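Uroporphyrinogen III synthase (Thermus thermophilus, PDB 1WCW) probably acts as a uroporphyrinogen-III synthase, the lyase that closes the linear tetrapyrrole hydroxymethylbilane into uroporphyrinogen III on the path to haem. Local coordinates at residues A55-F63 with G87-L95; P128-Y139 with E152-Y163. All coordinates share one frame; numbering follows the deposited sequence.

Contact 1: A55-F63 with G87-L95; sequences ALAQGVDLF and GPLAKAFRL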
loop_
_atom_site.group_PDB
_atom_site.type_symbol
_atom_site.label_atom_id
_atom_site.label_comp_id
_atom_site.label_asym_id
_atom_site.label_seq_id
_atom_site.Cartn_x
_atom_site.Cartn_y
_atom_site.Cartn_z
ATOM N N ALA A 55 -7.771 3.680 -24.475
ATOM C CA ALA A 55 -9.169 3.714 -24.086
ATOM C C ALA A 55 -9.431 4.891 -23.142
ATOM O O ALA A 55 -10.452 5.612 -23.260
ATOM C CB ALA A 55 -9.589 2.393 -23.440
ATOM N N LEU A 56 -8.546 5.072 -22.142
ATOM C CA LEU A 56 -8.713 6.215 -21.253
ATOM C C LEU A 56 -8.687 7.532 -22.051
ATOM O O LEU A 56 -9.442 8.496 -21.764
ATOM C CB LEU A 56 -7.583 6.219 -20.207
ATOM C CG LEU A 56 -7.475 7.402 -19.305
ATOM C CD1 LEU A 56 -8.750 7.503 -18.457
ATOM C CD2 LEU A 56 -6.236 7.220 -18.397
ATOM N N ALA A 57 -7.814 7.617 -23.076
ATOM C CA ALA A 57 -7.702 8.865 -23.851
ATOM C C ALA A 57 -8.987 9.202 -24.663
ATOM O O ALA A 57 -9.132 10.321 -25.126
ATOM C CB ALA A 57 -6.455 8.759 -24.812
ATOM N N GLN A 58 -9.848 8.219 -24.821
ATOM C CA GLN A 58 -11.131 8.411 -25.531
ATOM C C GLN A 58 -12.174 9.049 -24.601
ATOM O O GLN A 58 -13.247 9.441 -25.075
ATOM C CB GLN A 58 -11.683 7.069 -25.999
ATOM C CG GLN A 58 -10.776 6.325 -26.920
ATOM C CD GLN A 58 -10.436 7.141 -28.107
ATOM O OE1 GLN A 58 -11.318 7.644 -28.824
ATOM N NE2 GLN A 58 -9.152 7.304 -28.334
ATOM N N GLY A 59 -11.861 9.186 -23.305
ATOM C CA GLY A 59 -12.788 9.780 -22.358
ATOM C C GLY A 59 -13.439 8.707 -21.473
ATOM O O GLY A 59 -13.819 7.591 -21.887
ATOM N N VAL A 60 -13.578 9.086 -20.192
ATOM C CA VAL A 60 -14.226 8.237 -19.172
ATOM C C VAL A 60 -15.087 9.128 -18.272
ATOM O O VAL A 60 -14.868 10.342 -18.174
ATOM C CB VAL A 60 -13.189 7.469 -18.281
ATOM C CG1 VAL A 60 -12.350 6.543 -19.156
ATOM C CG2 VAL A 60 -12.290 8.424 -17.524
ATOM N N ASP A 61 -16.004 8.475 -17.588
ATOM C CA ASP A 61 -16.885 9.251 -16.720
ATOM C C ASP A 61 -16.343 9.420 -15.342
ATOM O O ASP A 61 -16.589 10.431 -14.695
ATOM C CB ASP A 61 -18.225 8.533 -16.723
ATOM C CG ASP A 61 -18.787 8.503 -18.097
ATOM O OD1 ASP A 61 -19.212 9.581 -18.547
ATOM O OD2 ASP A 61 -18.683 7.437 -18.767
ATOM N N LEU A 62 -15.563 8.440 -14.910
ATOM C CA LEU A 62 -15.004 8.461 -13.577
ATOM C C LEU A 62 -13.586 7.911 -13.651
ATOM O O LEU A 62 -13.292 6.983 -14.413
ATOM C CB LEU A 62 -15.869 7.600 -12.649
ATOM C CG LEU A 62 -15.560 7.568 -11.162
ATOM C CD1 LEU A 62 -16.885 7.307 -10.406
ATOM C CD2 LEU A 62 -14.555 6.559 -10.870
ATOM N N PHE A 63 -12.719 8.506 -12.856
ATOM C CA PHE A 63 -11.343 8.051 -12.716
ATOM C C PHE A 63 -11.065 7.876 -11.237
ATOM O O PHE A 63 -11.209 8.779 -10.437
ATOM C CB PHE A 63 -10.358 9.088 -13.312
ATOM C CG PHE A 63 -8.895 8.680 -13.156
ATOM C CD1 PHE A 63 -8.357 7.624 -13.909
ATOM C CD2 PHE A 63 -8.088 9.294 -12.221
ATOM C CE1 PHE A 63 -7.002 7.192 -13.685
ATOM C CE2 PHE A 63 -6.770 8.879 -12.017
ATOM C CZ PHE A 63 -6.239 7.849 -12.719
ATOM N N GLY A 87 -6.805 16.100 -20.833
ATOM C CA GLY A 87 -8.125 16.514 -21.261
ATOM C C GLY A 87 -9.207 15.575 -20.720
ATOM O O GLY A 87 -10.166 15.984 -20.079
ATOM N N PRO A 88 -9.130 14.273 -21.028
ATOM C CA PRO A 88 -10.124 13.300 -20.549
ATOM C C PRO A 88 -10.201 13.296 -19.016
ATOM O O PRO A 88 -11.282 13.241 -18.419
ATOM C CB PRO A 88 -9.605 11.968 -21.068
ATOM C CG PRO A 88 -8.789 12.371 -22.268
ATOM C CD PRO A 88 -8.184 13.695 -22.000
ATOM N N LEU A 89 -9.063 13.327 -18.360
ATOM C CA LEU A 89 -9.068 13.342 -16.897
ATOM C C LEU A 89 -9.696 14.606 -16.313
ATOM O O LEU A 89 -10.385 14.551 -15.269
ATOM C CB LEU A 89 -7.676 13.133 -16.311
ATOM C CG LEU A 89 -7.170 11.683 -16.533
ATOM C CD1 LEU A 89 -5.674 11.634 -16.228
ATOM C CD2 LEU A 89 -7.907 10.722 -15.723
ATOM N N ALA A 90 -9.538 15.725 -17.010
ATOM C CA ALA A 90 -10.139 16.980 -16.520
ATOM C C ALA A 90 -11.646 16.902 -16.552
ATOM O O ALA A 90 -12.333 17.482 -15.670
ATOM C CB ALA A 90 -9.692 18.113 -17.382
ATOM N N LYS A 91 -12.173 16.194 -17.544
ATOM C CA LYS A 91 -13.612 16.076 -17.663
ATOM C C LYS A 91 -14.196 14.998 -16.738
ATOM O O LYS A 91 -15.365 15.084 -16.336
ATOM C CB LYS A 91 -13.996 15.789 -19.109
ATOM C CG LYS A 91 -13.603 16.978 -20.031
ATOM C CD LYS A 91 -13.850 16.704 -21.496
ATOM C CE LYS A 91 -13.460 17.909 -22.349
ATOM N NZ LYS A 91 -13.968 17.753 -23.753
ATOM N N ALA A 92 -13.411 13.998 -16.355
ATOM C CA ALA A 92 -13.923 12.960 -15.521
ATOM C C ALA A 92 -14.146 13.417 -14.048
ATOM O O ALA A 92 -13.510 14.365 -13.586
ATOM C CB ALA A 92 -12.893 11.802 -15.531
ATOM N N PHE A 93 -15.026 12.676 -13.377
ATOM C CA PHE A 93 -15.217 12.843 -11.935
ATOM C C PHE A 93 -14.003 12.068 -11.365
ATOM O O PHE A 93 -13.833 10.875 -11.665
ATOM C CB PHE A 93 -16.525 12.219 -11.475
ATOM C CG PHE A 93 -16.841 12.433 -10.047
ATOM C CD1 PHE A 93 -17.257 13.695 -9.592
ATOM C CD2 PHE A 93 -16.718 11.413 -9.151
ATOM C CE1 PHE A 93 -17.552 13.886 -8.209
ATOM C CE2 PHE A 93 -16.999 11.628 -7.764
ATOM C CZ PHE A 93 -17.429 12.903 -7.318
ATOM N N ARG A 94 -13.212 12.724 -10.551
ATOM C CA ARG A 94 -11.970 12.131 -10.072
ATOM C C ARG A 94 -12.015 11.812 -8.622
ATOM O O ARG A 94 -12.296 12.698 -7.786
ATOM C CB ARG A 94 -10.837 13.092 -10.366
ATOM C CG ARG A 94 -10.622 13.391 -11.851
ATOM C CD ARG A 94 -9.446 14.372 -12.077
ATOM N NE ARG A 94 -9.627 15.671 -11.464
ATOM C CZ ARG A 94 -10.376 16.644 -11.989
ATOM N NH1 ARG A 94 -10.449 17.802 -11.303
ATOM N NH2 ARG A 94 -11.030 16.470 -13.144
ATOM N N LEU A 95 -11.718 10.567 -8.273
ATOM C CA LEU A 95 -11.631 10.123 -6.898
ATOM C C LEU A 95 -10.255 9.665 -6.518
ATOM O O LEU A 95 -9.561 9.021 -7.351
ATOM C CB LEU A 95 -12.540 8.953 -6.657
ATOM C CG LEU A 95 -14.020 9.240 -6.738
ATOM C CD1 LEU A 95 -14.796 7.964 -6.649
ATOM C CD2 LEU A 95 -14.466 10.232 -5.603
HETATM O O HOH W 1 -13.248 12.071 -19.932
HETATM O O HOH W 2 -17.715 12.859 -15.915
#

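Contact 2: P128-Y139 with E152-Y163; sequences PQGRGVAALQLY and ERGYRVLPLMPY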
loop_
_atom_site.group_PDB
_atom_site.type_symbol
_atom_site.label_atom_id
_atom_site.label_comp_id
_atom_site.label_asym_id
_atom_site.label_seq_id
_atom_site.Cartn_x
_atom_site.Cartn_y
_atom_site.Cartn_z
ATOM N N PRO A 128 -20.287 7.442 -7.078
ATOM C CA PRO A 128 -21.644 7.809 -7.532
ATOM C C PRO A 128 -22.328 6.834 -8.449
ATOM O O PRO A 128 -21.676 6.177 -9.294
ATOM C CB PRO A 128 -21.433 9.152 -8.245
ATOM C CG PRO A 128 -20.001 9.621 -7.815
ATOM C CD PRO A 128 -19.251 8.309 -7.661
ATOM N N GLN A 129 -23.639 6.686 -8.281
ATOM C CA GLN A 129 -24.426 5.884 -9.162
ATOM C C GLN A 129 -24.294 6.623 -10.489
ATOM O O GLN A 129 -24.578 7.848 -10.604
ATOM C CB GLN A 129 -25.839 5.865 -8.654
ATOM C CG GLN A 129 -26.599 4.842 -9.435
ATOM C CD GLN A 129 -26.289 3.355 -9.033
ATOM O OE1 GLN A 129 -26.319 2.492 -9.952
ATOM N NE2 GLN A 129 -26.078 3.042 -7.757
ATOM N N GLY A 130 -23.917 5.902 -11.538
ATOM C CA GLY A 130 -23.683 6.552 -12.811
ATOM C C GLY A 130 -23.898 5.657 -14.021
ATOM O O GLY A 130 -24.569 4.616 -13.925
ATOM N N ARG A 131 -23.398 6.106 -15.163
ATOM C CA ARG A 131 -23.515 5.467 -16.442
ATOM C C ARG A 131 -22.115 5.624 -17.091
ATOM O O ARG A 131 -21.409 6.606 -16.859
ATOM C CB ARG A 131 -24.548 6.261 -17.319
ATOM C CG ARG A 131 -25.892 6.687 -16.639
ATOM C CD ARG A 131 -26.376 8.180 -16.870
ATOM N NE ARG A 131 -26.648 8.543 -18.266
ATOM C CZ ARG A 131 -26.601 9.787 -18.744
ATOM N NH1 ARG A 131 -26.857 10.027 -20.025
ATOM N NH2 ARG A 131 -26.310 10.809 -17.950
ATOM N N GLY A 132 -21.714 4.704 -17.917
ATOM C CA GLY A 132 -20.476 4.953 -18.576
ATOM C C GLY A 132 -19.353 4.061 -18.125
ATOM O O GLY A 132 -19.522 2.936 -17.673
ATOM N N VAL A 133 -18.181 4.664 -18.194
ATOM C CA VAL A 133 -16.906 3.980 -17.926
ATOM C C VAL A 133 -16.160 4.572 -16.745
ATOM O O VAL A 133 -16.091 5.801 -16.651
ATOM C CB VAL A 133 -16.008 4.073 -19.157
ATOM C CG1 VAL A 133 -14.701 3.363 -18.866
ATOM C CG2 VAL A 133 -16.736 3.457 -20.331
ATOM N N ALA A 134 -15.696 3.687 -15.900
ATOM C CA ALA A 134 -14.887 4.070 -14.728
ATOM C C ALA A 134 -13.497 3.476 -14.910
ATOM O O ALA A 134 -13.307 2.257 -14.921
ATOM C CB ALA A 134 -15.510 3.540 -13.414
ATOM N N ALA A 135 -12.508 4.339 -14.972
ATOM C CA ALA A 135 -11.113 3.928 -15.090
ATOM C C ALA A 135 -10.583 3.759 -13.681
ATOM O O ALA A 135 -10.769 4.651 -12.826
ATOM C CB ALA A 135 -10.331 5.007 -15.789
ATOM N N LEU A 136 -9.983 2.621 -13.395
ATOM C CA LEU A 136 -9.489 2.310 -12.066
ATOM C C LEU A 136 -7.993 2.058 -12.160
ATOM O O LEU A 136 -7.559 1.099 -12.848
ATOM C CB LEU A 136 -10.249 1.068 -11.547
ATOM C CG LEU A 136 -9.709 0.480 -10.265
ATOM C CD1 LEU A 136 -9.795 1.424 -9.109
ATOM C CD2 LEU A 136 -10.522 -0.718 -9.959
ATOM N N GLN A 137 -7.196 2.842 -11.482
ATOM C CA GLN A 137 -5.756 2.624 -11.477
ATOM C C GLN A 137 -5.416 1.653 -10.350
ATOM O O GLN A 137 -5.764 1.887 -9.181
ATOM C CB GLN A 137 -5.070 3.955 -11.231
ATOM C CG GLN A 137 -3.535 3.865 -11.060
ATOM C CD GLN A 137 -3.125 3.836 -9.586
ATOM O OE1 GLN A 137 -2.350 2.951 -9.151
ATOM N NE2 GLN A 137 -3.590 4.760 -8.857
ATOM N N LEU A 138 -4.745 0.550 -10.700
ATOM C CA LEU A 138 -4.344 -0.549 -9.810
ATOM C C LEU A 138 -2.827 -0.595 -9.682
ATOM O O LEU A 138 -2.069 0.141 -10.343
ATOM C CB LEU A 138 -4.822 -1.808 -10.480
ATOM C CG LEU A 138 -6.328 -1.878 -10.708
ATOM C CD1 LEU A 138 -6.673 -3.059 -11.646
ATOM C CD2 LEU A 138 -7.037 -2.010 -9.338
ATOM N N TYR A 139 -2.394 -1.451 -8.768
ATOM C CA TYR A 139 -0.985 -1.604 -8.454
ATOM C C TYR A 139 -0.592 -3.076 -8.269
ATOM O O TYR A 139 0.379 -3.368 -7.590
ATOM C CB TYR A 139 -0.613 -0.798 -7.248
ATOM C CG TYR A 139 -1.525 -1.004 -6.091
ATOM C CD1 TYR A 139 -1.327 -2.045 -5.161
ATOM C CD2 TYR A 139 -2.622 -0.134 -5.879
ATOM C CE1 TYR A 139 -2.191 -2.221 -4.022
ATOM C CE2 TYR A 139 -3.464 -0.286 -4.804
ATOM C CZ TYR A 139 -3.241 -1.336 -3.866
ATOM O OH TYR A 139 -4.011 -1.482 -2.775
ATOM N N GLU A 152 -21.620 -2.264 -9.584
ATOM C CA GLU A 152 -22.944 -2.069 -8.959
ATOM C C GLU A 152 -23.446 -0.643 -9.186
ATOM O O GLU A 152 -24.664 -0.400 -9.343
ATOM C CB GLU A 152 -22.893 -2.388 -7.461
ATOM C CG GLU A 152 -22.804 -3.862 -7.140
ATOM C CD GLU A 152 -22.751 -4.117 -5.625
ATOM O OE1 GLU A 152 -21.843 -3.580 -4.927
ATOM O OE2 GLU A 152 -23.625 -4.858 -5.121
ATOM N N ARG A 153 -22.531 0.314 -9.197
ATOM C CA ARG A 153 -22.890 1.708 -9.421
ATOM C C ARG A 153 -23.201 2.046 -10.876
ATOM O O ARG A 153 -23.526 3.197 -11.178
ATOM C CB ARG A 153 -21.735 2.608 -8.929
ATOM C CG ARG A 153 -21.527 2.642 -7.452
ATOM C CD ARG A 153 -22.698 3.218 -6.670
ATOM N NE ARG A 153 -22.202 3.555 -5.344
ATOM C CZ ARG A 153 -22.089 2.664 -4.370
ATOM N NH1 ARG A 153 -22.476 1.413 -4.581
ATOM N NH2 ARG A 153 -21.472 2.970 -3.243
ATOM N N GLY A 154 -23.050 1.094 -11.798
ATOM C CA GLY A 154 -23.450 1.322 -13.182
ATOM C C GLY A 154 -22.353 1.460 -14.231
ATOM O O GLY A 154 -22.608 1.645 -15.422
ATOM N N TYR A 155 -21.077 1.330 -13.827
ATOM C CA TYR A 155 -19.999 1.522 -14.764
ATOM C C TYR A 155 -19.362 0.250 -15.310
ATOM O O TYR A 155 -19.303 -0.780 -14.648
ATOM C CB TYR A 155 -18.843 2.286 -14.054
ATOM C CG TYR A 155 -19.263 3.603 -13.463
ATOM C CD1 TYR A 155 -19.558 3.697 -12.105
ATOM C CD2 TYR A 155 -19.383 4.718 -14.246
ATOM C CE1 TYR A 155 -19.965 4.892 -11.540
ATOM C CE2 TYR A 155 -19.802 5.935 -13.711
ATOM C CZ TYR A 155 -20.095 5.993 -12.341
ATOM O OH TYR A 155 -20.541 7.203 -11.811
ATOM N N ARG A 156 -18.866 0.416 -16.516
ATOM C CA ARG A 156 -17.974 -0.583 -17.075
ATOM C C ARG A 156 -16.552 -0.208 -16.497
ATOM O O ARG A 156 -16.149 0.978 -16.623
ATOM C CB ARG A 156 -17.900 -0.486 -18.574
ATOM C CG ARG A 156 -16.926 -1.498 -19.211
ATOM C CD ARG A 156 -16.980 -1.422 -20.761
ATOM N NE ARG A 156 -16.657 -0.079 -21.257
ATOM C CZ ARG A 156 -16.770 0.343 -22.518
ATOM N NH1 ARG A 156 -16.427 1.592 -22.832
ATOM N NH2 ARG A 156 -17.232 -0.462 -23.470
ATOM N N VAL A 157 -15.836 -1.168 -15.967
ATOM C CA VAL A 157 -14.508 -0.886 -15.367
ATOM C C VAL A 157 -13.395 -0.984 -16.403
ATOM O O VAL A 157 -13.337 -1.978 -17.155
ATOM C CB VAL A 157 -14.210 -1.811 -14.189
ATOM C CG1 VAL A 157 -12.782 -1.540 -13.629
ATOM C CG2 VAL A 157 -15.221 -1.542 -13.074
ATOM N N LEU A 158 -12.535 0.051 -16.479
ATOM C CA LEU A 158 -11.366 0.068 -17.386
ATOM C C LEU A 158 -10.162 0.018 -16.430
ATOM O O LEU A 158 -9.821 0.999 -15.822
ATOM C CB LEU A 158 -11.422 1.340 -18.218
ATOM C CG LEU A 158 -10.129 1.630 -19.007
ATOM C CD1 LEU A 158 -9.936 0.574 -20.119
ATOM C CD2 LEU A 158 -10.242 2.988 -19.580
ATOM N N PRO A 159 -9.535 -1.145 -16.253
ATOM C CA PRO A 159 -8.412 -1.240 -15.345
ATOM C C PRO A 159 -7.151 -0.647 -15.974
ATOM O O PRO A 159 -6.916 -0.862 -17.178
ATOM C CB PRO A 159 -8.294 -2.744 -15.112
ATOM C CG PRO A 159 -8.739 -3.305 -16.456
ATOM C CD PRO A 159 -9.854 -2.449 -16.903
ATOM N N LEU A 160 -6.321 0.001 -15.172
ATOM C CA LEU A 160 -5.037 0.535 -15.657
ATOM C C LEU A 160 -4.014 0.174 -14.629
ATOM O O LEU A 160 -4.072 0.647 -13.519
ATOM C CB LEU A 160 -5.100 2.057 -15.786
ATOM C CG LEU A 160 -6.122 2.591 -16.817
ATOM C CD1 LEU A 160 -6.752 3.862 -16.290
ATOM C CD2 LEU A 160 -5.430 2.900 -18.145
ATOM N N MET A 161 -3.050 -0.679 -14.996
ATOM C CA MET A 161 -2.048 -1.139 -14.030
ATOM C C MET A 161 -0.678 -0.757 -14.542
ATOM O O MET A 161 -0.004 -1.589 -15.253
ATOM C CB MET A 161 -2.232 -2.634 -13.857
ATOM C CG MET A 161 -1.362 -3.182 -12.757
ATOM S SD MET A 161 -1.464 -5.021 -12.632
ATOM C CE MET A 161 -3.128 -5.164 -12.126
ATOM N N PRO A 162 -0.160 0.357 -14.086
ATOM C CA PRO A 162 1.157 0.803 -14.609
ATOM C C PRO A 162 2.358 0.149 -13.929
ATOM O O PRO A 162 3.526 0.232 -14.401
ATOM C CB PRO A 162 1.117 2.318 -14.392
ATOM C CG PRO A 162 0.135 2.514 -13.229
ATOM C CD PRO A 162 -0.894 1.422 -13.343
ATOM N N TYR A 163 2.093 -0.466 -12.795
ATOM C CA TYR A 163 3.157 -1.171 -12.073
ATOM C C TYR A 163 2.498 -2.201 -11.197
ATOM O O TYR A 163 1.268 -2.185 -10.975
ATOM C CB TYR A 163 4.026 -0.223 -11.256
ATOM C CG TYR A 163 3.355 0.387 -10.031
ATOM C CD1 TYR A 163 2.506 1.469 -10.143
ATOM C CD2 TYR A 163 3.529 -0.151 -8.789
ATOM C CE1 TYR A 163 1.833 2.027 -9.045
ATOM C CE2 TYR A 163 2.880 0.375 -7.674
ATOM C CZ TYR A 163 2.045 1.465 -7.804
ATOM O OH TYR A 163 1.396 2.007 -6.712
HETATM O O HOH W 3 -21.891 1.365 -17.958
#

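Contact 1: A55-F63 with G87-L95
Phe-63 uses both of its backbone polar atoms on segment 87-95: its N donates to Phe-93 O at 2.9 Å, and its O accepts from Leu-95 N at 2.9 Å. A third bond, Phe-93 N to Asp-61 O at 3.0 Å, is nearly straight, with an N-H...O angle of 173°, although the donor stands above the carbonyl plane of Asp-61. That same carbonyl oxygen also takes a hydrogen from a water that donates, over a longer distance, to Lys-91 O. A second water bridges the segments, accepting from Val-60 N and donating to Pro-88 O. Leu-62 pairs with Phe-93 and Phe-63 with Arg-94 in a parallel ladder, and each strand is preceded by a helix, 50-57 through a short loop and 86-91 almost at once, within an alternating alpha/beta domain. Arg-94 turns back on its own helix: NH2 donates to Leu-89 O at 2.9 Å and weakly to Ala-90 O, while NH1 reaches Pro-111 O, so the last turn of the helix is tied to the strand it leads into. Leu-89 CD2 sits over one face of the Phe-63 ring, 3.7 Å from its centroid, in a CH-pi contact displaced toward CG. The ring gets there because CG is anti to the backbone N (chi1 178°). Ala-92 CB fits beside Val-60 CG2 at 4.0 Å, and Leu-62 CD1 touches both Phe-93 CD2 and Leu-95 CD1, on the sheet face that carries Leu-62 and Phe-93. Farther out, Pro-88 packs its CB and CG against the carbonyl oxygens of Leu-56 and Ala-57.

Contact 2: P128-Y139 with E152-Y163
Gly-132 O is held by Arg-156 N at 2.8 Å, lying in the carbonyl plane, and by a water that also donates to Gly-154 O. From there the ladder runs on through alternating bonds: Ala-134 N to Arg-156 O, Leu-158 N to Ala-134 O, and so to Leu-138 N on Leu-160 O. Strands 132-137 and 155-160 are therefore neighbouring parallel strands, crossing at -34°, joined through helix 144-152 in a beta-alpha-beta unit. Ahead of the ladder, Gly-130 N donates to Arg-153 O at 2.8 Å, close to the Schellman motif that ends the helix at Gly-154. The Tyr-155 hydroxyl donates to Pro-128 O at 2.9 Å from well above the carbonyl plane. Its ring carries Gly-130 C over one face, and Ala-134 CB meets Tyr-155 CB at 3.6 Å. A phenylalanine at Tyr-155 would probably keep much of the ring packing but leave Pro-128 O without its hydroxyl donor, loosening the hold on the segment before the strand. Val-133 and Arg-156 run side by side, with Val-133 CG2 at the guanidinium edge. Ala-135 CB touches Leu-160 CD1 at 3.8 Å on that face, while Leu-138 CD1 lies on Pro-159 CB. At the far end Tyr-139 CA sits over one face of the Tyr-163 ring, and Tyr-139 CB meets Tyr-163 CZ at 3.5 Å; the Tyr-163 hydroxyl bonds to Thr-67, and that of Tyr-139 to Arg-97. A CB on Gly-154 would clash with Gly-130 O, and one on Gly-130 with the Tyr-155 hydroxyl, so the glycines admit both the close backbone approach and the hydroxyl bond.

Overall arrangement
Reading from the N terminus, helix 50-57 leads into strand 62-65, and contact 1 closes the first loop when the chain returns, after helix 68-80, through helix 86-91 to strand 93-96. Contact 2 opens only later, closing a shorter loop around helix 144-152. The two are thus in series, neither nested nor crossed. Spatially they meet within one mixed sheet, their centres about 10 Å apart: strand 62-65 lies between 93-96 and 132-137, and Asp-61 and Leu-62 probably bond through their backbones to Val-133 and Ala-135. Together they join four consecutive strands across the sheet, 93-96, 62-65, 132-137 and 155-167, all parallel.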